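Ammonium transporter (Kuenenia stuttgartiensis, PDB 6EU6) probably senses ammonium as the Amt-family membrane domain of a sensor histidine kinase and passes the signal across the membrane. Local coordinates at residues V251-L254 against I255-A259. Residues are numbered along the deposited sequence; the frame is centred on the assembly and turned at random.
With LMT (dodecyl-beta-D-maltoside), chain E.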
loop_
_atom_site.group_PDB
_atom_site.type_symbol
_atom_site.label_atom_id
_atom_site.label_comp_id
_atom_site.label_asym_id
_atom_site.label_seq_id
_atom_site.Cartn_x
_atom_site.Cartn_y
_atom_site.Cartn_z
ATOM N N VAL A 251 0.245 -5.301 22.916
ATOM C CA VAL A 251 1.168 -5.444 24.054
ATOM C C VAL A 251 0.440 -6.229 25.167
ATOM O O VAL A 251 1.055 -7.073 25.829
ATOM C CB VAL A 251 1.744 -4.088 24.509
ATOM C CG1 VAL A 251 2.480 -4.207 25.855
ATOM C CG2 VAL A 251 2.742 -3.532 23.434
ATOM N N SER A 252 -0.854 -5.932 25.363
ATOM C CA SER A 252 -1.653 -6.617 26.392
ATOM C C SER A 252 -1.695 -8.066 26.019
ATOM O O SER A 252 -1.536 -8.917 26.865
ATOM C CB SER A 252 -3.053 -6.023 26.483
ATOM O OG SER A 252 -2.829 -4.637 26.704
ATOM N N ALA A 253 -1.881 -8.347 24.736
ATOM C CA ALA A 253 -1.862 -9.717 24.269
ATOM C C ALA A 253 -0.536 -10.424 24.481
ATOM O O ALA A 253 -0.534 -11.604 24.856
ATOM C CB ALA A 253 -2.272 -9.793 22.798
ATOM N N LEU A 254 0.589 -9.760 24.209
ATOM C CA LEU A 254 1.866 -10.383 24.404
ATOM C C LEU A 254 1.967 -10.773 25.862
ATOM O O LEU A 254 2.415 -11.870 26.149
ATOM C CB LEU A 254 3.064 -9.491 24.083
ATOM C CG LEU A 254 3.290 -9.178 22.593
ATOM C CD1 LEU A 254 4.388 -8.112 22.507
ATOM C CD2 LEU A 254 3.579 -10.515 21.871
ATOM N N ILE A 255 1.531 -9.895 26.757
ATOM C CA ILE A 255 1.680 -10.174 28.175
ATOM C C ILE A 255 0.787 -11.336 28.618
ATOM O O ILE A 255 1.294 -12.244 29.219
ATOM C CB ILE A 255 1.497 -8.913 29.026
ATOM C CG1 ILE A 255 2.628 -7.955 28.740
ATOM C CG2 ILE A 255 1.439 -9.263 30.518
ATOM C CD1 ILE A 255 2.266 -6.564 29.122
ATOM N N PHE A 256 -0.515 -11.275 28.310
ATOM C CA PHE A 256 -1.523 -12.239 28.694
ATOM C C PHE A 256 -1.247 -13.611 28.076
ATOM O O PHE A 256 -1.461 -14.637 28.725
ATOM C CB PHE A 256 -2.903 -11.736 28.241
ATOM C CG PHE A 256 -4.055 -12.693 28.506
ATOM C CD1 PHE A 256 -4.558 -12.842 29.783
ATOM C CD2 PHE A 256 -4.652 -13.409 27.468
ATOM C CE1 PHE A 256 -5.639 -13.692 30.030
ATOM C CE2 PHE A 256 -5.710 -14.290 27.713
ATOM C CZ PHE A 256 -6.208 -14.423 29.004
ATOM N N ILE A 257 -0.845 -13.635 26.800
ATOM C CA ILE A 257 -0.577 -14.877 26.137
ATOM C C ILE A 257 0.674 -15.564 26.728
ATOM O O ILE A 257 0.651 -16.798 26.831
ATOM C CB ILE A 257 -0.413 -14.751 24.609
ATOM C CG1 ILE A 257 -1.728 -14.309 23.936
ATOM C CG2 ILE A 257 -0.015 -16.083 24.003
ATOM C CD1 ILE A 257 -1.523 -13.737 22.511
ATOM N N TYR A 258 1.744 -14.804 27.067
ATOM C CA TYR A 258 2.981 -15.341 27.706
ATOM C C TYR A 258 2.614 -15.894 29.074
ATOM O O TYR A 258 2.842 -17.069 29.369
ATOM C CB TYR A 258 4.100 -14.273 27.847
ATOM C CG TYR A 258 5.485 -14.842 28.208
ATOM C CD1 TYR A 258 6.125 -15.759 27.376
ATOM C CD2 TYR A 258 6.147 -14.459 29.387
ATOM C CE1 TYR A 258 7.377 -16.286 27.704
ATOM C CE2 TYR A 258 7.394 -14.984 29.722
ATOM C CZ TYR A 258 8.000 -15.898 28.868
ATOM O OH TYR A 258 9.226 -16.431 29.164
ATOM N N ALA A 259 1.974 -15.063 29.877
ATOM C CA ALA A 259 1.608 -15.470 31.223
ATOM C C ALA A 259 0.760 -16.793 31.259
ATOM O O ALA A 259 0.926 -17.583 32.160
ATOM C CB ALA A 259 0.888 -14.329 31.926
HETATM C C1B LMT E . 16.405 -17.819 23.268
HETATM C C2B LMT E . 16.513 -19.349 22.961
HETATM C C3B LMT E . 16.934 -20.107 24.213
HETATM C C4B LMT E . 18.255 -19.513 24.610
HETATM C C5B LMT E . 18.119 -18.062 24.985
HETATM C C6B LMT E . 19.477 -17.559 25.504
HETATM O O1B LMT E . 15.393 -17.595 24.243
HETATM O O2B LMT E . 15.260 -19.912 22.552
HETATM O O3B LMT E . 17.146 -21.514 24.036
HETATM O "O4'" LMT E . 18.798 -20.244 25.718
HETATM O O5B LMT E . 17.616 -17.321 23.837
HETATM O O6B LMT E . 20.638 -18.246 24.912
HETATM C "C1'" LMT E . 11.737 -15.819 24.841
HETATM C "C2'" LMT E . 12.020 -16.529 23.573
HETATM C "C3'" LMT E . 13.177 -17.416 23.683
HETATM C "C4'" LMT E . 14.372 -16.639 23.999
HETATM C "C5'" LMT E . 14.077 -15.754 25.235
HETATM C "C6'" LMT E . 15.237 -14.817 25.492
HETATM O "O1'" LMT E . 10.589 -15.013 24.684
HETATM O "O2'" LMT E . 10.955 -17.383 23.261
HETATM O "O3'" LMT E . 13.454 -18.089 22.469
HETATM O "O5'" LMT E . 12.870 -15.015 25.118
HETATM O "O6'" LMT E . 15.721 -14.103 24.337
HETATM C C1 LMT E . 10.247 -14.300 25.903
HETATM C C2 LMT E . 8.890 -13.600 25.741
HETATM C C3 LMT E . 8.546 -12.648 26.883
HETATM C C4 LMT E . 7.169 -11.962 26.702
HETATM C C5 LMT E . 7.258 -10.454 26.435
HETATM C C6 LMT E . 6.271 -9.545 27.162
HETATM C C7 LMT E . 6.201 -8.176 26.455
HETATM C C8 LMT E . 6.449 -6.968 27.352
HETATM C C9 LMT E . 6.392 -5.600 26.622
HETATM C C10 LMT E . 6.260 -4.365 27.586
HETATM C C11 LMT E . 7.064 -3.060 27.260
HETATM C C12 LMT E . 6.282 -1.800 26.838
#
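Val-251 and Ile-255 lie one turn apart near the C-terminal end of the transmembrane alpha-helix 234-261, an i to i+4 pair of the largely helical Amt fold whose side chains slant across one another. They meet through their ends, Val-251 CG1 lying 4.0 Å from Ile-255 CD1. With CG1 anti to the backbone N (chi1 169°), Val-251 directs that methyl along the helix to its partner, and the same atom lies near C10 of the dodecyl maltoside tail. Two residues on, Ala-253 and Ile-257 repeat the spacing on the side of the helix facing the protein, where CB of Ala-253 and CD1 of Ile-257 are also 4.0 Å apart. Ile-257 carries CG1 anti to its carbonyl carbon (chi1 -65°), which lays the longer branch back over the Ala-253 carbonyl. The side chain as a whole also touches Ile-304 of helix 289-312 and Ser-268 of helix 266-280. Shortening Ile-257 to an alanine removes CG1 and CD1, and would probably open a gap between Ala-253 CB and Ile-304. Leu-254 projects elsewhere, onto Leu-269 of helix 266-280 and Val-49 of a second subunit, so this short stretch contributes to the trimer interface. The main chain beneath is regular: Phe-256 N gives Ser-252 O a nearly straight bond of 2.9 Å (174°), and Tyr-258 N reaches Leu-254 O at 3.1 Å. Ser-252 OG turns back to Ser-248 O, satisfying its hydroxyl within the same helix. The detergent, also hydrogen-bonded to Arg-389 O and Glu-394 OE1 of the second subunit, runs its alkyl chain over one face of the Tyr-258 ring in a CH-pi type contact, with LMT C3 3.7 Å above the ring centre and C2 likewise 3.7 Å from Tyr-258 CE1.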